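Local coordinates for Lmo2445 protein (Listeria monocytogenes EGD-e, PDB 5HZL), which is of unknown function but is a secreted, calcium-binding, internalin-like leucine-rich repeat protein, probably built for binding other molecules outside the bacterial cell, at residues A[28-37]-A[53-62]; A[152-163]-A[177-188]. All coordinates share one frame; numbering follows the deposited sequence.

Contact 1 of 2, residues A[28-37]-A[53-62]; sequences AIAEAIAGEL and TMTAIPLPSL. With CA (calcium ion), chain B; CA (calcium ion), chain H.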
loop_
_atom_site.group_PDB
_atom_site.type_symbol
_atom_site.label_atom_id
_atom_site.label_comp_id
_atom_site.label_asym_id
_atom_site.label_seq_id
_atom_site.Cartn_x
_atom_site.Cartn_y
_atom_site.Cartn_z
ATOM N N ALA A 28 5.409 -25.827 3.978
ATOM C CA ALA A 28 4.100 -25.266 3.662
ATOM C C ALA A 28 3.807 -25.130 2.171
ATOM O O ALA A 28 2.708 -25.464 1.726
ATOM C CB ALA A 28 3.959 -23.915 4.328
ATOM N N ILE A 29 4.784 -24.642 1.415
ATOM C CA ILE A 29 4.623 -24.437 -0.018
ATOM C C ILE A 29 4.556 -25.772 -0.749
ATOM O O ILE A 29 3.692 -25.960 -1.600
ATOM C CB ILE A 29 5.709 -23.491 -0.583
ATOM C CG1 ILE A 29 5.517 -22.087 0.032
ATOM C CG2 ILE A 29 5.645 -23.420 -2.108
ATOM C CD1 ILE A 29 6.531 -21.033 -0.368
ATOM N N ALA A 30 5.441 -26.703 -0.402
ATOM C CA ALA A 30 5.432 -28.025 -1.037
ATOM C C ALA A 30 4.137 -28.798 -0.756
ATOM O O ALA A 30 3.649 -29.533 -1.619
ATOM C CB ALA A 30 6.646 -28.835 -0.615
ATOM N N GLU A 31 3.587 -28.638 0.444
ATOM C CA GLU A 31 2.316 -29.307 0.802
ATOM C C GLU A 31 1.174 -28.684 0.036
ATOM O O GLU A 31 0.255 -29.378 -0.352
ATOM C CB GLU A 31 2.036 -29.233 2.288
ATOM C CG GLU A 31 2.980 -30.073 3.118
ATOM C CD GLU A 31 2.751 -29.905 4.605
ATOM O OE1 GLU A 31 2.413 -28.781 5.062
ATOM O OE2 GLU A 31 2.928 -30.903 5.345
ATOM N N ALA A 32 1.246 -27.373 -0.178
ATOM C CA ALA A 32 0.227 -26.667 -0.941
ATOM C C ALA A 32 0.261 -27.125 -2.406
ATOM O O ALA A 32 -0.798 -27.398 -2.978
ATOM C CB ALA A 32 0.423 -25.163 -0.840
ATOM N N ILE A 33 1.462 -27.214 -3.006
ATOM C CA ILE A 33 1.593 -27.663 -4.396
ATOM C C ILE A 33 1.117 -29.114 -4.500
ATOM O O ILE A 33 0.426 -29.497 -5.463
ATOM C CB ILE A 33 3.042 -27.642 -4.921
ATOM C CG1 ILE A 33 3.705 -26.264 -4.794
ATOM C CG2 ILE A 33 3.084 -28.099 -6.376
ATOM C CD1 ILE A 33 3.023 -25.159 -5.552
ATOM N N ALA A 34 1.504 -29.924 -3.518
ATOM C CA ALA A 34 1.096 -31.324 -3.505
ATOM C C ALA A 34 -0.418 -31.437 -3.484
ATOM O O ALA A 34 -0.971 -32.320 -4.129
ATOM C CB ALA A 34 1.695 -32.061 -2.315
ATOM N N GLY A 35 -1.074 -30.539 -2.752
ATOM C CA GLY A 35 -2.529 -30.529 -2.647
ATOM C C GLY A 35 -3.224 -30.142 -3.938
ATOM O O GLY A 35 -4.240 -30.732 -4.293
ATOM N N GLU A 36 -2.691 -29.143 -4.635
ATOM C CA GLU A 36 -3.278 -28.720 -5.916
ATOM C C GLU A 36 -3.214 -29.774 -6.989
ATOM O O GLU A 36 -4.176 -29.937 -7.728
ATOM C CB GLU A 36 -2.661 -27.409 -6.440
ATOM C CG GLU A 36 -3.286 -26.184 -5.797
ATOM C CD GLU A 36 -4.756 -25.996 -6.198
ATOM O OE1 GLU A 36 -5.612 -25.936 -5.285
ATOM O OE2 GLU A 36 -5.054 -25.956 -7.420
ATOM N N LEU A 37 -2.072 -30.461 -7.057
ATOM C CA LEU A 37 -1.817 -31.532 -8.029
ATOM C C LEU A 37 -2.362 -32.866 -7.564
ATOM O O LEU A 37 -2.255 -33.866 -8.259
ATOM C CB LEU A 37 -0.319 -31.661 -8.247
ATOM C CG LEU A 37 0.349 -30.423 -8.833
ATOM C CD1 LEU A 37 1.865 -30.536 -8.752
ATOM C CD2 LEU A 37 -0.129 -30.219 -10.263
ATOM N N THR A 53 -0.658 -27.457 -15.409
ATOM C CA THR A 53 -2.084 -27.651 -15.107
ATOM C C THR A 53 -2.571 -26.693 -14.013
ATOM O O THR A 53 -3.767 -26.596 -13.762
ATOM C CB THR A 53 -2.416 -29.109 -14.682
ATOM O OG1 THR A 53 -1.812 -29.431 -13.414
ATOM C CG2 THR A 53 -1.965 -30.097 -15.752
HETATM N N MSE A 54 -1.651 -25.985 -13.367
HETATM C CA MSE A 54 -2.020 -25.040 -12.315
HETATM C C MSE A 54 -2.366 -23.691 -12.887
HETATM O O MSE A 54 -1.523 -23.006 -13.480
HETATM C CB MSE A 54 -0.886 -24.929 -11.311
HETATM C CG MSE A 54 -0.767 -26.247 -10.542
HETATM SE SE MSE A 54 0.780 -26.184 -9.325
HETATM C CE MSE A 54 0.128 -24.905 -7.966
ATOM N N THR A 55 -3.635 -23.329 -12.735
ATOM C CA THR A 55 -4.181 -22.041 -13.173
ATOM C C THR A 55 -4.140 -21.009 -12.046
ATOM O O THR A 55 -4.373 -19.832 -12.279
ATOM C CB THR A 55 -5.664 -22.161 -13.594
ATOM O OG1 THR A 55 -6.434 -22.686 -12.508
ATOM C CG2 THR A 55 -5.825 -23.072 -14.792
ATOM N N ALA A 56 -3.854 -21.472 -10.834
ATOM C CA ALA A 56 -3.796 -20.624 -9.654
ATOM C C ALA A 56 -2.779 -21.156 -8.643
ATOM O O ALA A 56 -2.466 -22.354 -8.629
ATOM C CB ALA A 56 -5.177 -20.545 -9.017
ATOM N N ILE A 57 -2.260 -20.250 -7.816
ATOM C CA ILE A 57 -1.293 -20.594 -6.768
ATOM C C ILE A 57 -1.980 -20.300 -5.429
ATOM O O ILE A 57 -1.962 -19.168 -4.963
ATOM C CB ILE A 57 0.030 -19.798 -6.875
ATOM C CG1 ILE A 57 0.633 -19.870 -8.289
ATOM C CG2 ILE A 57 1.019 -20.292 -5.826
ATOM C CD1 ILE A 57 1.023 -21.250 -8.748
ATOM N N PRO A 58 -2.610 -21.316 -4.815
ATOM C CA PRO A 58 -3.296 -21.108 -3.549
ATOM C C PRO A 58 -2.395 -21.283 -2.340
ATOM O O PRO A 58 -2.209 -22.396 -1.861
ATOM C CB PRO A 58 -4.388 -22.177 -3.574
ATOM C CG PRO A 58 -3.775 -23.295 -4.328
ATOM C CD PRO A 58 -2.817 -22.689 -5.317
ATOM N N LEU A 59 -1.876 -20.163 -1.847
ATOM C CA LEU A 59 -1.010 -20.128 -0.679
ATOM C C LEU A 59 -1.519 -19.201 0.426
ATOM O O LEU A 59 -0.707 -18.571 1.105
ATOM C CB LEU A 59 0.371 -19.668 -1.111
ATOM C CG LEU A 59 1.105 -20.562 -2.093
ATOM C CD1 LEU A 59 2.430 -19.920 -2.443
ATOM C CD2 LEU A 59 1.327 -21.935 -1.497
ATOM N N PRO A 60 -2.857 -19.102 0.626
ATOM C CA PRO A 60 -3.253 -18.192 1.694
ATOM C C PRO A 60 -3.127 -18.772 3.077
ATOM O O PRO A 60 -3.209 -19.970 3.254
ATOM C CB PRO A 60 -4.736 -17.954 1.417
ATOM C CG PRO A 60 -5.174 -19.218 0.805
ATOM C CD PRO A 60 -4.036 -19.640 -0.076
ATOM N N SER A 61 -2.925 -17.878 4.034
ATOM C CA SER A 61 -2.866 -18.180 5.454
ATOM C C SER A 61 -1.999 -19.358 5.817
ATOM O O SER A 61 -2.485 -20.312 6.399
ATOM C CB SER A 61 -4.314 -18.368 5.961
ATOM O OG SER A 61 -4.394 -18.441 7.374
ATOM N N LEU A 62 -0.713 -19.271 5.475
ATOM C CA LEU A 62 0.288 -20.337 5.774
ATOM C C LEU A 62 1.537 -19.817 6.507
ATOM O O LEU A 62 2.555 -20.498 6.565
ATOM C CB LEU A 62 0.727 -21.054 4.484
ATOM C CG LEU A 62 -0.344 -21.779 3.668
ATOM C CD1 LEU A 62 0.205 -22.205 2.314
ATOM C CD2 LEU A 62 -0.914 -22.957 4.434
HETATM CA CA CA B . 2.634 -29.772 7.461
HETATM CA CA CA H . -6.121 -32.459 -3.085
#
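A28 sets its methyl against L62, CB to CB 4.3 Å, where helix 27-36 first meets the segment that runs alongside it. I29 lies at the flank, its CG1 only grazing the CD2 methyl of L59, while its side chain also rests on L64. One turn beyond A28, E31 takes no part in the contact and binds a calcium ion through both carboxylate oxygens; E27 binds the same ion. A32 sets its CB against the CD2 methyl of L59 and near L62 CD1. I33 leans in from the side: its CD1 reaches the CE methyl of the selenomethionine M54, 3.8 Å away, the two chains crossing at about a right angle. The bend of M54 at its last torsion (chi3 71°) turns CE toward the helix. G35 gives its carbonyl oxygen to a second calcium ion, with D38 in the same site. E36 folds at chi2 (-67°) and lays its aliphatic CG against the ring of P58. L37 closes the row, its CD2 touching M54 CG at 4.0 Å and T53 OG1, whose hydrogen bond goes to D50. No hydrogen bond joins the two segments: apolar contact seats a helix of what is probably an EF-hand-like N-terminal cap, as in internalins, against the flanking residues and P58 of strand 56-58, an edge strand of the seven-stranded parallel leucine-rich repeat sheet.

Contact 2 of 2, residues A[152-163]-A[177-188]; sequences MENAGLSGYIAE and LNENHLISIPED. With CA (calcium ion), chain D; CA (calcium ion), chain E.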
loop_
_atom_site.group_PDB
_atom_site.type_symbol
_atom_site.label_atom_id
_atom_site.label_comp_id
_atom_site.label_asym_id
_atom_site.label_seq_id
_atom_site.Cartn_x
_atom_site.Cartn_y
_atom_site.Cartn_z
HETATM N N MSE A 152 -5.641 -0.644 -2.303
HETATM C CA MSE A 152 -4.662 -0.452 -1.223
HETATM C C MSE A 152 -5.361 0.206 -0.050
HETATM O O MSE A 152 -4.818 1.076 0.637
HETATM C CB MSE A 152 -3.424 0.290 -1.722
HETATM C CG MSE A 152 -2.435 -0.694 -2.334
HETATM SE SE MSE A 152 -0.754 0.195 -2.869
HETATM C CE MSE A 152 -1.483 1.585 -4.060
ATOM N N GLU A 153 -6.583 -0.243 0.205
ATOM C CA GLU A 153 -7.358 0.274 1.315
ATOM C C GLU A 153 -6.745 -0.152 2.621
ATOM O O GLU A 153 -6.408 -1.313 2.789
ATOM C CB GLU A 153 -8.788 -0.280 1.284
ATOM C CG GLU A 153 -9.699 0.207 2.419
ATOM C CD GLU A 153 -11.112 -0.326 2.321
ATOM O OE1 GLU A 153 -11.329 -1.302 1.610
ATOM O OE2 GLU A 153 -12.030 0.206 2.958
ATOM N N ASN A 154 -6.594 0.795 3.538
ATOM C CA ASN A 154 -6.091 0.512 4.871
ATOM C C ASN A 154 -4.783 -0.305 4.865
ATOM O O ASN A 154 -4.630 -1.244 5.624
ATOM C CB ASN A 154 -7.225 -0.221 5.605
ATOM C CG ASN A 154 -6.973 -0.407 7.084
ATOM O OD1 ASN A 154 -6.156 0.292 7.693
ATOM N ND2 ASN A 154 -7.702 -1.362 7.681
ATOM N N ALA A 155 -3.847 0.079 4.007
ATOM C CA ALA A 155 -2.566 -0.620 3.843
ATOM C C ALA A 155 -1.340 0.085 4.442
ATOM O O ALA A 155 -0.208 -0.227 4.061
ATOM C CB ALA A 155 -2.334 -0.853 2.345
ATOM N N GLY A 156 -1.550 1.035 5.347
ATOM C CA GLY A 156 -0.437 1.773 5.959
ATOM C C GLY A 156 0.363 2.728 5.072
ATOM O O GLY A 156 1.459 3.148 5.473
ATOM N N LEU A 157 -0.157 3.085 3.886
ATOM C CA LEU A 157 0.582 4.003 2.987
ATOM C C LEU A 157 0.776 5.308 3.718
ATOM O O LEU A 157 -0.184 5.894 4.207
ATOM C CB LEU A 157 -0.140 4.227 1.678
ATOM C CG LEU A 157 -0.273 3.013 0.763
ATOM C CD1 LEU A 157 -1.316 3.282 -0.317
ATOM C CD2 LEU A 157 1.067 2.653 0.147
ATOM N N SER A 158 2.019 5.758 3.780
ATOM C CA SER A 158 2.345 6.928 4.549
ATOM C C SER A 158 3.215 7.949 3.865
ATOM O O SER A 158 3.949 7.645 2.916
ATOM C CB SER A 158 3.115 6.447 5.784
ATOM O OG SER A 158 2.420 5.415 6.468
ATOM N N GLY A 159 3.133 9.166 4.395
ATOM C CA GLY A 159 3.930 10.278 3.924
ATOM C C GLY A 159 3.388 10.995 2.720
ATOM O O GLY A 159 2.190 10.973 2.449
ATOM N N TYR A 160 4.304 11.636 2.011
ATOM C CA TYR A 160 3.998 12.401 0.829
ATOM C C TYR A 160 4.104 11.579 -0.456
ATOM O O TYR A 160 5.000 10.758 -0.585
ATOM C CB TYR A 160 4.999 13.578 0.748
ATOM C CG TYR A 160 4.820 14.487 -0.453
ATOM C CD1 TYR A 160 3.972 15.592 -0.397
ATOM C CD2 TYR A 160 5.496 14.242 -1.639
ATOM C CE1 TYR A 160 3.794 16.421 -1.493
ATOM C CE2 TYR A 160 5.329 15.067 -2.740
ATOM C CZ TYR A 160 4.478 16.151 -2.661
ATOM O OH TYR A 160 4.326 16.954 -3.755
ATOM N N ILE A 161 3.181 11.810 -1.390
ATOM C CA ILE A 161 3.229 11.168 -2.708
ATOM C C ILE A 161 3.049 12.241 -3.774
ATOM O O ILE A 161 2.253 13.169 -3.612
ATOM C CB ILE A 161 2.250 10.003 -2.906
ATOM C CG1 ILE A 161 0.790 10.430 -2.822
ATOM C CG2 ILE A 161 2.536 8.927 -1.871
ATOM C CD1 ILE A 161 -0.131 9.260 -3.090
ATOM N N ALA A 162 3.800 12.090 -4.857
ATOM C CA ALA A 162 3.795 13.043 -5.946
ATOM C C ALA A 162 2.454 13.170 -6.663
ATOM O O ALA A 162 1.667 12.231 -6.709
ATOM C CB ALA A 162 4.898 12.692 -6.933
ATOM N N GLU A 163 2.207 14.363 -7.199
ATOM C CA GLU A 163 0.996 14.642 -7.951
ATOM C C GLU A 163 0.925 13.745 -9.184
ATOM O O GLU A 163 -0.151 13.290 -9.542
ATOM C CB GLU A 163 0.902 16.134 -8.375
ATOM C CG GLU A 163 0.741 17.137 -7.227
ATOM C CD GLU A 163 0.507 18.597 -7.674
ATOM O OE1 GLU A 163 0.211 19.454 -6.804
ATOM O OE2 GLU A 163 0.597 18.920 -8.886
ATOM N N LEU A 177 -7.878 3.862 -2.184
ATOM C CA LEU A 177 -6.830 4.298 -1.246
ATOM C C LEU A 177 -7.324 4.850 0.096
ATOM O O LEU A 177 -6.555 5.515 0.793
ATOM C CB LEU A 177 -5.990 5.384 -1.919
ATOM C CG LEU A 177 -5.163 5.010 -3.138
ATOM C CD1 LEU A 177 -4.571 6.253 -3.779
ATOM C CD2 LEU A 177 -4.064 4.052 -2.732
ATOM N N ASN A 178 -8.580 4.599 0.468
ATOM C CA ASN A 178 -9.053 5.102 1.761
ATOM C C ASN A 178 -8.341 4.451 2.945
ATOM O O ASN A 178 -7.705 3.422 2.792
ATOM C CB ASN A 178 -10.579 4.971 1.931
ATOM C CG ASN A 178 -11.096 3.558 1.703
ATOM O OD1 ASN A 178 -10.862 2.970 0.652
ATOM N ND2 ASN A 178 -11.853 3.032 2.654
ATOM N N GLU A 179 -8.436 5.096 4.103
ATOM C CA GLU A 179 -7.887 4.620 5.385
ATOM C C GLU A 179 -6.370 4.442 5.479
ATOM O O GLU A 179 -5.871 3.596 6.221
ATOM C CB GLU A 179 -8.642 3.358 5.811
ATOM C CG GLU A 179 -10.137 3.614 5.965
ATOM C CD GLU A 179 -10.935 2.347 6.166
ATOM O OE1 GLU A 179 -10.389 1.371 6.728
ATOM O OE2 GLU A 179 -12.121 2.318 5.764
ATOM N N ASN A 180 -5.647 5.270 4.739
ATOM C CA ASN A 180 -4.190 5.256 4.740
ATOM C C ASN A 180 -3.671 6.432 5.580
ATOM O O ASN A 180 -4.451 7.033 6.307
ATOM C CB ASN A 180 -3.684 5.239 3.303
ATOM C CG ASN A 180 -3.863 3.883 2.647
ATOM O OD1 ASN A 180 -3.388 2.888 3.165
ATOM N ND2 ASN A 180 -4.498 3.845 1.486
ATOM N N HIS A 181 -2.374 6.746 5.502
ATOM C CA HIS A 181 -1.775 7.818 6.305
ATOM C C HIS A 181 -1.012 8.810 5.451
ATOM O O HIS A 181 0.071 9.283 5.823
ATOM C CB HIS A 181 -0.818 7.218 7.355
ATOM C CG HIS A 181 -1.411 6.097 8.148
ATOM N ND1 HIS A 181 -2.508 6.259 8.967
ATOM C CD2 HIS A 181 -1.040 4.801 8.271
ATOM C CE1 HIS A 181 -2.802 5.108 9.540
ATOM N NE2 HIS A 181 -1.926 4.207 9.134
ATOM N N LEU A 182 -1.587 9.123 4.304
ATOM C CA LEU A 182 -0.990 10.057 3.354
ATOM C C LEU A 182 -1.271 11.520 3.732
ATOM O O LEU A 182 -2.346 11.831 4.238
ATOM C CB LEU A 182 -1.539 9.756 1.958
ATOM C CG LEU A 182 -1.178 8.367 1.424
ATOM C CD1 LEU A 182 -1.959 8.030 0.165
ATOM C CD2 LEU A 182 0.329 8.297 1.209
ATOM N N ILE A 183 -0.294 12.400 3.481
ATOM C CA ILE A 183 -0.417 13.832 3.781
ATOM C C ILE A 183 -0.505 14.639 2.496
ATOM O O ILE A 183 -0.402 15.863 2.499
ATOM C CB ILE A 183 0.797 14.345 4.594
ATOM C CG1 ILE A 183 2.093 14.341 3.759
ATOM C CG2 ILE A 183 0.950 13.509 5.853
ATOM C CD1 ILE A 183 3.269 15.007 4.424
ATOM N N SER A 184 -0.728 13.935 1.405
ATOM C CA SER A 184 -0.751 14.525 0.100
ATOM C C SER A 184 -1.725 13.746 -0.767
ATOM O O SER A 184 -2.097 12.622 -0.422
ATOM C CB SER A 184 0.673 14.394 -0.432
ATOM O OG SER A 184 0.799 14.776 -1.782
ATOM N N ILE A 185 -2.121 14.339 -1.890
ATOM C CA ILE A 185 -3.042 13.715 -2.810
ATOM C C ILE A 185 -2.388 13.461 -4.175
ATOM O O ILE A 185 -1.665 14.331 -4.684
ATOM C CB ILE A 185 -4.276 14.626 -3.050
ATOM C CG1 ILE A 185 -4.986 14.941 -1.729
ATOM C CG2 ILE A 185 -5.270 13.997 -4.039
ATOM C CD1 ILE A 185 -6.221 15.820 -1.877
ATOM N N PRO A 186 -2.626 12.267 -4.769
ATOM C CA PRO A 186 -2.136 12.009 -6.126
ATOM C C PRO A 186 -3.121 12.722 -7.070
ATOM O O PRO A 186 -4.028 12.106 -7.617
ATOM C CB PRO A 186 -2.213 10.490 -6.249
ATOM C CG PRO A 186 -3.278 10.085 -5.302
ATOM C CD PRO A 186 -3.263 11.074 -4.182
ATOM N N GLU A 187 -2.934 14.028 -7.234
ATOM C CA GLU A 187 -3.833 14.844 -8.050
ATOM C C GLU A 187 -4.056 14.453 -9.498
ATOM O O GLU A 187 -5.201 14.324 -9.919
ATOM C CB GLU A 187 -3.422 16.318 -8.021
ATOM C CG GLU A 187 -3.622 16.973 -6.673
ATOM C CD GLU A 187 -3.430 18.471 -6.724
ATOM O OE1 GLU A 187 -4.042 19.151 -5.876
ATOM O OE2 GLU A 187 -2.697 18.976 -7.617
ATOM N N ASP A 188 -2.977 14.283 -10.253
ATOM C CA ASP A 188 -3.101 13.958 -11.676
ATOM C C ASP A 188 -4.092 12.845 -11.994
ATOM O O ASP A 188 -5.010 13.050 -12.794
ATOM C CB ASP A 188 -1.747 13.606 -12.308
ATOM C CG ASP A 188 -0.781 14.783 -12.371
ATOM O OD1 ASP A 188 -0.970 15.798 -11.674
ATOM O OD2 ASP A 188 0.191 14.670 -13.143
HETATM CA CA CA D . -1.504 21.232 -7.437
HETATM CA CA CA E . -14.093 -1.240 1.899
HETATM O O HOH W 1 -3.737 2.054 6.894
#
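N180 reaches across to the preceding coil because its CG stands beside the backbone N (chi1 -74°), which lays its amide alongside L157; Y160, with CG opposite the backbone N, brings its ring obliquely to S184, whose OG donates to I161 O at 2.8 Å in the carbonyl plane. These are neighbouring turns of a leucine-rich repeat solenoid, stacked in parallel, and N180 ties one coil to the next. Its ND2 gives a nearly straight bond to M152 O (162°) in the amide plane, and a second to L177 O in its own coil. OD1 takes A155 N at 3.0 Å and, weakly, L157 N, so both ends of a buried amide are engaged. Next to this amide L157 CD1 and the CE of selenomethionine M152 meet L177 CD2, and I161 crosses L182 at about a right angle while its CD1 reaches the P186 ring. Two short parallel strands pair S158 with H181 and G159 with L182; H181 N bonds to L157 O at 2.7 Å and its ND1 to T204 O. A water joins N154 OD1, G156 N and E179 O. N178 ND2 meets E153 OE2 from above its carboxylate plane, while both E153 oxygens bind calcium. At the other end E163 OE1 and E187 OE2 lie 3.1 Å apart, their like charges bridged by one calcium ion bound at 2.5 and 2.6 Å.

Overall arrangement
Contacts 1 and 2 lie in series along the chain, their centres 33 Å apart and their nearest atoms about 17 Å apart. Contact 1 sits at the N-terminal end of the elongated molecule, where a helix covers the edge of the seven-stranded parallel sheet; contact 2 is near the middle, between consecutive coils after strands 149-151 and 174-176 of that sheet. Both are partly buried: contact 1 has 4 buried and 3 exposed of 11 touching residues, contact 2 has 12 and 1 of 24. Contact 1 is apolar, its calcium ions bound on the helix side with no ligand from 53-62; contact 2 combines leucine packing with many hydrogen bonds, and one calcium ion spans both segments.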